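PvdO (Pseudomonas aeruginosa, PDB 5HHA) takes part in chromophore maturation in the periplasm, binds calcium and may have the oxidase activity of formylglycine-generating enzymes. Local coordinates at residues A[116-121]-A[194-199]; A[81-86]-A[215-220]. All blocks are in the same frame, centred on the assembly; numbering follows the deposited sequence. Where two conformers were deposited one is given.

Contact 1 (A[116-121]-A[194-199]). With CA (calcium ion), chain C.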
ATOM      1  N   PRO A 116      -3.379   2.708 -17.148  1.00 10.34           N
ATOM      2  CA  PRO A 116      -3.392   4.165 -17.035  1.00 10.32           C
ATOM      3  C   PRO A 116      -2.999   4.808 -18.366  1.00 11.81           C
ATOM      4  O   PRO A 116      -2.626   4.094 -19.305  1.00 13.60           O
ATOM      5  CB  PRO A 116      -2.324   4.411 -15.975  1.00 10.35           C
ATOM      6  CG  PRO A 116      -1.313   3.361 -16.259  1.00  9.75           C
ATOM      7  CD  PRO A 116      -2.097   2.141 -16.694  1.00 11.93           C
ATOM      8  N   ARG A 117      -3.009   6.128 -18.441  1.00  9.97           N
ATOM      9  CA  ARG A 117      -2.656   6.826 -19.683  0.64 11.49           C
ATOM     10  C   ARG A 117      -1.147   6.995 -19.818  1.00 13.06           C
ATOM     11  O   ARG A 117      -0.636   7.136 -20.930  1.00 13.85           O
ATOM     12  CB  ARG A 117      -3.291   8.203 -19.738  0.64 12.89           C
ATOM     13  CG  ARG A 117      -4.816   8.200 -19.826  0.64 16.06           C
ATOM     14  CD  ARG A 117      -5.322   7.321 -20.950  0.64 26.78           C
ATOM     15  NE  ARG A 117      -5.467   5.937 -20.515  0.64 15.40           N
ATOM     16  CZ  ARG A 117      -5.394   4.872 -21.309  0.64 24.63           C
ATOM     17  NH1 ARG A 117      -5.189   5.005 -22.606  0.64 20.48           N
ATOM     18  NH2 ARG A 117      -5.533   3.661 -20.803  0.64 27.01           N
ATOM     19  N   TYR A 118      -0.422   7.015 -18.707  1.00 12.50           N
ATOM     20  CA  TYR A 118       1.018   7.175 -18.728  1.00 12.47           C
ATOM     21  C   TYR A 118       1.707   5.874 -19.063  1.00 11.15           C
ATOM     22  O   TYR A 118       1.157   4.790 -18.932  1.00 11.91           O
ATOM     23  CB  TYR A 118       1.529   7.771 -17.402  1.00 12.06           C
ATOM     24  CG  TYR A 118       1.152   6.981 -16.148  1.00  9.99           C
ATOM     25  CD1 TYR A 118       1.737   5.766 -15.868  1.00 10.34           C
ATOM     26  CD2 TYR A 118       0.244   7.491 -15.236  1.00 11.01           C
ATOM     27  CE1 TYR A 118       1.411   5.048 -14.733  1.00  8.63           C
ATOM     28  CE2 TYR A 118      -0.076   6.777 -14.068  1.00  8.74           C
ATOM     29  CZ  TYR A 118       0.509   5.568 -13.834  1.00  9.45           C
ATOM     30  OH  TYR A 118       0.186   4.805 -12.712  1.00  8.78           O
ATOM     31  N   GLN A 119       2.952   5.986 -19.516  1.00 11.63           N
ATOM     32  CA  GLN A 119       3.721   4.804 -19.831  1.00 11.78           C
ATOM     33  C   GLN A 119       3.905   3.947 -18.581  1.00 11.71           C
ATOM     34  O   GLN A 119       4.325   4.438 -17.534  1.00 11.34           O
ATOM     35  CB  GLN A 119       5.080   5.205 -20.410  1.00 13.12           C
ATOM     36  CG  GLN A 119       4.961   5.876 -21.782  1.00 15.47           C
ATOM     37  CD  GLN A 119       6.257   6.430 -22.322  1.00 16.68           C
ATOM     38  OE1 GLN A 119       6.284   7.520 -22.920  1.00 26.34           O
ATOM     39  NE2 GLN A 119       7.291   5.698 -22.173  1.00 18.04           N
ATOM     40  N   GLN A 120       3.646   2.659 -18.724  1.00 10.56           N
ATOM     41  CA  GLN A 120       3.609   1.734 -17.593  1.00 11.10           C
ATOM     42  C   GLN A 120       4.215   0.400 -17.991  1.00 12.66           C
ATOM     43  O   GLN A 120       3.548  -0.457 -18.609  1.00 16.94           O
ATOM     44  CB  GLN A 120       2.170   1.505 -17.111  1.00 12.42           C
ATOM     45  CG  GLN A 120       2.067   0.598 -15.884  1.00 10.82           C
ATOM     46  CD  GLN A 120       0.682   0.005 -15.729  1.00 10.54           C
ATOM     47  OE1 GLN A 120       0.053  -0.403 -16.718  1.00 11.96           O
ATOM     48  NE2 GLN A 120       0.194  -0.071 -14.491  1.00 10.61           N
ATOM     49  N   GLY A 121       5.470   0.201 -17.635  1.00 10.73           N
ATOM     50  CA  GLY A 121       6.124  -1.068 -17.856  1.00 12.28           C
ATOM     51  C   GLY A 121       5.706  -2.113 -16.830  1.00 10.95           C
ATOM     52  O   GLY A 121       4.981  -1.822 -15.868  1.00 10.87           O
ATOM     53  N   TYR A 194      11.186  10.485 -11.631  1.00  9.48           N
ATOM     54  CA  TYR A 194       9.985   9.950 -12.296  1.00  9.48           C
ATOM     55  C   TYR A 194       8.848  10.945 -12.250  1.00  9.62           C
ATOM     56  O   TYR A 194       8.525  11.467 -11.179  1.00  9.49           O
ATOM     57  CB  TYR A 194       9.552   8.632 -11.627  1.00  9.35           C
ATOM     58  CG  TYR A 194      10.683   7.653 -11.473  1.00  9.11           C
ATOM     59  CD1 TYR A 194      11.503   7.683 -10.373  1.00  8.71           C
ATOM     60  CD2 TYR A 194      10.975   6.716 -12.473  1.00  8.95           C
ATOM     61  CE1 TYR A 194      12.543   6.833 -10.243  1.00  9.88           C
ATOM     62  CE2 TYR A 194      12.021   5.855 -12.342  1.00  9.50           C
ATOM     63  CZ  TYR A 194      12.814   5.915 -11.235  1.00 10.16           C
ATOM     64  OH  TYR A 194      13.889   5.039 -11.149  1.00 11.51           O
ATOM     65  N   ASN A 195       8.197  11.197 -13.369  1.00  8.64           N
ATOM     66  CA  ASN A 195       6.996  12.010 -13.377  1.00 10.59           C
ATOM     67  C   ASN A 195       5.778  11.238 -12.921  1.00 10.18           C
ATOM     68  O   ASN A 195       4.956  11.785 -12.205  1.00 11.60           O
ATOM     69  CB  ASN A 195       6.693  12.563 -14.765  1.00 10.82           C
ATOM     70  CG  ASN A 195       7.811  13.416 -15.320  1.00 12.21           C
ATOM     71  OD1 ASN A 195       8.212  13.270 -16.515  1.00 15.54           O
ATOM     72  ND2 ASN A 195       8.318  14.315 -14.507  1.00 11.17           N
ATOM     73  N   PHE A 196       5.634  10.011 -13.399  1.00  9.70           N
ATOM     74  CA  PHE A 196       4.555   9.129 -12.989  1.00 10.01           C
ATOM     75  C   PHE A 196       5.129   8.065 -12.064  1.00  9.56           C
ATOM     76  O   PHE A 196       6.028   8.363 -11.289  1.00  9.62           O
ATOM     77  CB  PHE A 196       3.835   8.574 -14.222  1.00 12.56           C
ATOM     78  CG  PHE A 196       3.363   9.657 -15.140  1.00 13.81           C
ATOM     79  CD1 PHE A 196       2.210  10.346 -14.871  1.00 13.94           C
ATOM     80  CD2 PHE A 196       4.127  10.030 -16.232  1.00 14.23           C
ATOM     81  CE1 PHE A 196       1.781  11.368 -15.706  1.00 19.04           C
ATOM     82  CE2 PHE A 196       3.708  11.056 -17.083  1.00 15.51           C
ATOM     83  CZ  PHE A 196       2.548  11.716 -16.814  1.00 16.74           C
ATOM     84  N   THR A 197       4.602   6.839 -12.078  1.00  9.10           N
ATOM     85  CA  THR A 197       5.132   5.807 -11.177  1.00  8.76           C
ATOM     86  C   THR A 197       6.522   5.348 -11.623  1.00  8.57           C
ATOM     87  O   THR A 197       6.931   5.559 -12.789  1.00  9.87           O
ATOM     88  CB  THR A 197       4.189   4.615 -11.066  1.00  9.00           C
ATOM     89  OG1 THR A 197       3.956   4.113 -12.387  1.00  9.04           O
ATOM     90  CG2 THR A 197       2.870   5.008 -10.426  1.00  9.65           C
ATOM     91  N   SER A 198       7.231   4.717 -10.708  1.00  8.34           N
ATOM     92  CA  SER A 198       8.544   4.157 -10.916  1.00  8.49           C
ATOM     93  C   SER A 198       8.449   2.646 -10.789  1.00  9.32           C
ATOM     94  O   SER A 198       7.565   2.107 -10.137  1.00  8.71           O
ATOM     95  CB  SER A 198       9.501   4.700  -9.840  1.00  8.85           C
ATOM     96  OG  SER A 198       8.886   4.675  -8.536  1.00  9.01           O
ATOM     97  N   PRO A 199       9.386   1.918 -11.413  1.00  9.27           N
ATOM     98  CA  PRO A 199       9.406   0.477 -11.181  1.00  9.44           C
ATOM     99  C   PRO A 199       9.477   0.218  -9.697  1.00  8.53           C
ATOM    100  O   PRO A 199      10.145   0.938  -8.962  1.00  8.82           O
ATOM    101  CB  PRO A 199      10.689   0.008 -11.894  1.00 11.19           C
ATOM    102  CG  PRO A 199      10.995   1.090 -12.868  1.00 12.27           C
ATOM    103  CD  PRO A 199      10.467   2.377 -12.293  1.00  9.29           C
TER
HETATM  104 CA    CA C 301       8.220  11.768  -8.861  1.00  8.33          CA
HETATM  105  O   HOH W   1       1.797   2.373 -12.503  1.00  9.40           O
HETATM  106  O   HOH W   2       6.001  11.780  -9.695  1.00 10.57           O
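Tyr118 and Phe196 meet with their ring planes almost parallel, at 18°. The rings are strongly offset, with little of one above the other; their centroids are 5.0 Å apart. The contact is instead made by two reciprocal CH-pi interactions. Tyr118 CB sits over the centre of the Phe196 ring, 3.5 Å from its centroid. In return, Phe196 CB lies over one face of the Tyr118 ring, 3.9 Å from that centroid and displaced toward the rim. Pro116 CB packs on the opposite face, so the Tyr118 ring is sandwiched. A chi1 of 56° sets Tyr118 CG between the N and C of its own backbone, and this lays the ring alongside Phe196 and takes the hydroxyl to Thr197.

Thr197 crosses the phenol end at about a right angle. Its CG2 touches Tyr118 OH at 3.5 Å, while OG1 approaches the ring obliquely. One water lies in the plane of the Tyr118 ring and bridges the two hydroxyls. It donates to Tyr118 OH at 2.9 Å and to Thr197 OG1 at 2.8 Å. Each hydroxyl has a further partner: Asp276 O for Tyr118 and Gln124 OE1 for Thr197.

The loop of Phe196 and Thr197 also reaches the metal. Tyr194 O binds the calcium ion at 2.4 Å, and a second water, also a calcium ligand, donates to Asn195 O. Asn186, Thr187, Gly189 and Asp192 supply further ligands. Asn186 also uses ND2 to bond Phe196 O. The arrangement is that of a loop calcium site, with backbone carbonyls and side-chain oxygens as ligands, packed against a neighbouring loop by an aromatic pair.

Contact 2 (A[81-86]-A[215-220])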
ATOM      1  N   ARG A  81       6.494  -7.265  -0.680  1.00  8.90           N
ATOM      2  CA  ARG A  81       7.509  -6.261  -0.375  1.00  9.83           C
ATOM      3  C   ARG A  81       7.408  -5.052  -1.288  1.00 10.20           C
ATOM      4  O   ARG A  81       7.876  -3.947  -0.945  1.00  9.03           O
ATOM      5  CB  ARG A  81       8.926  -6.855  -0.360  1.00  9.79           C
ATOM      6  CG  ARG A  81       9.472  -7.374  -1.666  1.00 11.37           C
ATOM      7  CD  ARG A  81      10.923  -7.752  -1.433  1.00 13.27           C
ATOM      8  NE  ARG A  81      11.604  -8.244  -2.622  1.00 13.68           N
ATOM      9  CZ  ARG A  81      12.921  -8.414  -2.684  1.00 14.25           C
ATOM     10  NH1 ARG A  81      13.676  -8.162  -1.617  1.00 16.75           N
ATOM     11  NH2 ARG A  81      13.481  -8.858  -3.809  1.00 17.76           N
ATOM     12  N   TYR A  82       6.824  -5.277  -2.458  1.00  9.29           N
ATOM     13  CA  TYR A  82       6.469  -4.223  -3.397  1.00  8.87           C
ATOM     14  C   TYR A  82       4.949  -4.142  -3.508  1.00  8.66           C
ATOM     15  O   TYR A  82       4.239  -5.088  -3.148  1.00  9.18           O
ATOM     16  CB  TYR A  82       6.991  -4.550  -4.794  1.00  9.59           C
ATOM     17  CG  TYR A  82       8.460  -4.867  -4.862  1.00  9.72           C
ATOM     18  CD1 TYR A  82       9.398  -3.927  -4.486  1.00 10.38           C
ATOM     19  CD2 TYR A  82       8.925  -6.101  -5.322  1.00 12.64           C
ATOM     20  CE1 TYR A  82      10.748  -4.188  -4.572  1.00 12.88           C
ATOM     21  CE2 TYR A  82      10.283  -6.370  -5.406  1.00 14.22           C
ATOM     22  CZ  TYR A  82      11.168  -5.409  -5.006  1.00 12.29           C
ATOM     23  OH  TYR A  82      12.517  -5.676  -5.091  1.00 16.32           O
ATOM     24  N   GLN A  83       4.451  -3.032  -4.017  1.00  8.48           N
ATOM     25  CA  GLN A  83       3.134  -3.005  -4.594  1.00  8.33           C
ATOM     26  C   GLN A  83       3.058  -4.089  -5.683  1.00  8.52           C
ATOM     27  O   GLN A  83       4.056  -4.389  -6.357  1.00  8.91           O
ATOM     28  CB  GLN A  83       2.871  -1.613  -5.163  1.00  8.10           C
ATOM     29  CG  GLN A  83       2.652  -0.558  -4.065  1.00  9.80           C
ATOM     30  CD  GLN A  83       3.520   0.691  -4.164  1.00  7.36           C
ATOM     31  OE1 GLN A  83       4.299   0.893  -5.097  1.00  8.86           O
ATOM     32  NE2 GLN A  83       3.346   1.570  -3.169  1.00  8.37           N
ATOM     33  N   VAL A  84       1.886  -4.694  -5.826  1.00  7.90           N
ATOM     34  CA  VAL A  84       1.709  -5.684  -6.881  1.00  9.06           C
ATOM     35  C   VAL A  84       1.944  -4.998  -8.213  1.00  8.42           C
ATOM     36  O   VAL A  84       1.503  -3.876  -8.427  1.00  8.84           O
ATOM     37  CB  VAL A  84       0.335  -6.325  -6.782  1.00  8.99           C
ATOM     38  CG1 VAL A  84       0.049  -7.228  -8.004  1.00 10.73           C
ATOM     39  CG2 VAL A  84       0.232  -7.144  -5.499  1.00 10.22           C
ATOM     40  N   THR A  85       2.680  -5.649  -9.109  1.00  8.50           N
ATOM     41  CA  THR A  85       3.102  -4.976 -10.332  1.00  8.42           C
ATOM     42  C   THR A  85       2.120  -5.145 -11.469  1.00  8.76           C
ATOM     43  O   THR A  85       1.255  -6.018 -11.443  1.00  9.37           O
ATOM     44  CB  THR A  85       4.451  -5.497 -10.843  1.00 10.58           C
ATOM     45  OG1 THR A  85       4.278  -6.852 -11.278  1.00 10.29           O
ATOM     46  CG2 THR A  85       5.560  -5.395  -9.785  1.00 12.76           C
ATOM     47  N   ALA A  86       2.276  -4.301 -12.471  1.00  9.32           N
ATOM     48  CA  ALA A  86       1.475  -4.407 -13.685  1.00  9.86           C
ATOM     49  C   ALA A  86       1.615  -5.784 -14.327  1.00 11.30           C
ATOM     50  O   ALA A  86       0.625  -6.350 -14.793  1.00 12.25           O
ATOM     51  CB  ALA A  86       1.865  -3.338 -14.666  1.00 10.86           C
ATOM     52  N   GLY A 215       5.682   6.275  -1.139  1.00  7.38           N
ATOM     53  CA  GLY A 215       5.366   6.938  -2.393  1.00  9.23           C
ATOM     54  C   GLY A 215       4.892   5.953  -3.449  1.00  6.88           C
ATOM     55  O   GLY A 215       4.480   4.815  -3.156  1.00  7.51           O
ATOM     56  N   ASN A 216       4.963   6.414  -4.687  1.00  7.45           N
ATOM     57  CA  ASN A 216       4.630   5.643  -5.881  1.00  8.17           C
ATOM     58  C   ASN A 216       3.119   5.626  -6.118  1.00  7.11           C
ATOM     59  O   ASN A 216       2.632   6.336  -6.997  1.00  7.69           O
ATOM     60  CB  ASN A 216       5.312   4.263  -5.912  1.00  8.57           C
ATOM     61  CG  ASN A 216       5.808   3.892  -7.301  1.00  7.86           C
ATOM     62  OD1 ASN A 216       5.764   4.703  -8.214  1.00  8.66           O
ATOM     63  ND2 ASN A 216       6.303   2.664  -7.450  1.00  8.78           N
ATOM     64  N   VAL A 217       2.365   4.837  -5.343  1.00  7.13           N
ATOM     65  CA  VAL A 217       0.915   4.828  -5.420  1.00  7.33           C
ATOM     66  C   VAL A 217       0.313   4.697  -4.036  1.00  6.90           C
ATOM     67  O   VAL A 217       0.911   4.108  -3.134  1.00  7.26           O
ATOM     68  CB  VAL A 217       0.384   3.629  -6.285  1.00  7.77           C
ATOM     69  CG1 VAL A 217       0.741   3.806  -7.741  1.00  8.74           C
ATOM     70  CG2 VAL A 217       0.898   2.289  -5.810  1.00  8.35           C
ATOM     71  N   TYR A 218      -0.890   5.237  -3.888  1.00  7.47           N
ATOM     72  CA  TYR A 218      -1.746   4.802  -2.770  1.00  7.56           C
ATOM     73  C   TYR A 218      -2.064   3.321  -2.922  1.00  7.58           C
ATOM     74  O   TYR A 218      -1.900   2.751  -4.011  1.00  8.20           O
ATOM     75  CB  TYR A 218      -3.059   5.587  -2.794  1.00  7.03           C
ATOM     76  CG  TYR A 218      -3.042   6.866  -1.986  1.00  7.78           C
ATOM     77  CD1 TYR A 218      -3.397   6.844  -0.644  1.00  7.92           C
ATOM     78  CD2 TYR A 218      -2.692   8.087  -2.550  1.00  8.36           C
ATOM     79  CE1 TYR A 218      -3.428   7.996   0.118  1.00  9.22           C
ATOM     80  CE2 TYR A 218      -2.721   9.257  -1.785  1.00  8.85           C
ATOM     81  CZ  TYR A 218      -3.078   9.190  -0.445  1.00  8.72           C
ATOM     82  OH  TYR A 218      -3.161  10.326   0.370  1.00 10.14           O
ATOM     83  N   GLU A 219      -2.561   2.719  -1.854  1.00  7.29           N
ATOM     84  CA  GLU A 219      -2.868   1.302  -1.824  1.00  7.34           C
ATOM     85  C   GLU A 219      -4.191   1.062  -1.144  1.00  7.18           C
ATOM     86  O   GLU A 219      -4.443   1.586  -0.050  1.00  7.84           O
ATOM     87  CB  GLU A 219      -1.831   0.535  -1.016  1.00  8.15           C
ATOM     88  CG  GLU A 219      -0.440   0.557  -1.624  1.00  8.40           C
ATOM     89  CD  GLU A 219       0.622   0.106  -0.655  1.00  8.36           C
ATOM     90  OE1 GLU A 219       0.279  -0.553   0.357  1.00  8.45           O
ATOM     91  OE2 GLU A 219       1.816   0.391  -0.908  1.00  8.34           O
ATOM     92  N   TRP A 220      -5.017   0.199  -1.730  1.00  6.53           N
ATOM     93  CA  TRP A 220      -6.180  -0.288  -1.026  1.00  8.56           C
ATOM     94  C   TRP A 220      -5.777  -1.077   0.224  1.00  7.42           C
ATOM     95  O   TRP A 220      -4.814  -1.848   0.193  1.00  7.59           O
ATOM     96  CB  TRP A 220      -6.981  -1.243  -1.910  1.00  8.47           C
ATOM     97  CG  TRP A 220      -7.597  -0.616  -3.105  1.00  8.43           C
ATOM     98  CD1 TRP A 220      -7.190  -0.783  -4.392  1.00  8.79           C
ATOM     99  CD2 TRP A 220      -8.732   0.272  -3.148  1.00  8.28           C
ATOM    100  NE1 TRP A 220      -8.009  -0.067  -5.233  1.00  8.79           N
ATOM    101  CE2 TRP A 220      -8.949   0.596  -4.499  1.00  8.25           C
ATOM    102  CE3 TRP A 220      -9.569   0.838  -2.181  1.00  9.08           C
ATOM    103  CZ2 TRP A 220      -9.980   1.426  -4.911  1.00  9.10           C
ATOM    104  CZ3 TRP A 220     -10.592   1.666  -2.596  1.00 10.48           C
ATOM    105  CH2 TRP A 220     -10.780   1.963  -3.951  1.00  9.65           C
TER
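The flat amide of Gln83 has Val217 CG2 over one face, 3.5 Å from Gln83 CD. Glu219 OE2 lies close to the amide plane, 12° out of it, and the amide and carboxylate planes are turned 79° apart. In the sulfatase-modifying-factor fold this joins the loop before helix 86-96 to strand 218-221 of the mixed sheet. Gln83 NE2 donates to Glu219 OE2 at 3.0 Å in a nearly straight bond. The acceptor is the anti lone pair, away from the other carboxylate oxygen. OE2 also forms salt bridges with Arg157 and Arg281. These charges probably help to keep Glu219 ionised in this buried place.

The Gln83 chain bends at chi2 (128°), which swings the amide between Glu219 and the turn at 215-217. There NE2 makes a second, weak bond to Gly215 O at 3.4 Å. On the other branch, Gln83 OE1 lies 3.6 Å from both CB and ND2 of Asn216, with no hydrogen bond between them. The Asn216 amide is engaged elsewhere, its OD1 by Ser198 N and Asn186 ND2. The turn has the backbone shape of a classic gamma turn centred on Asn216. Gly215 O thus receives two weak bonds, from Gln83 NE2 and, closing the turn, from Val217 N at 3.0 Å.

Overall arrangement
From the N terminus, the chain leaves strand 77-80 and enters segment 81-86, the first half of contact 2. Helix 86-96 and a long loop lead to 116-121, which opens contact 1. Helices 131-145 and 154-162 and the calcium loop follow before 194-199 closes it. The chain then reaches 215-220 and closes contact 2, so contact 1 is enclosed within the larger loop. Contact 1 ties two outer loops together near the metal. Contact 2 lies near the centre of the chain, where a loop meets the sheet. The two join directly: Ser198 N is 2.9 Å from Asn216 OD1, a probable hydrogen bond, and Thr197 CG2 packs on Val217 CG1.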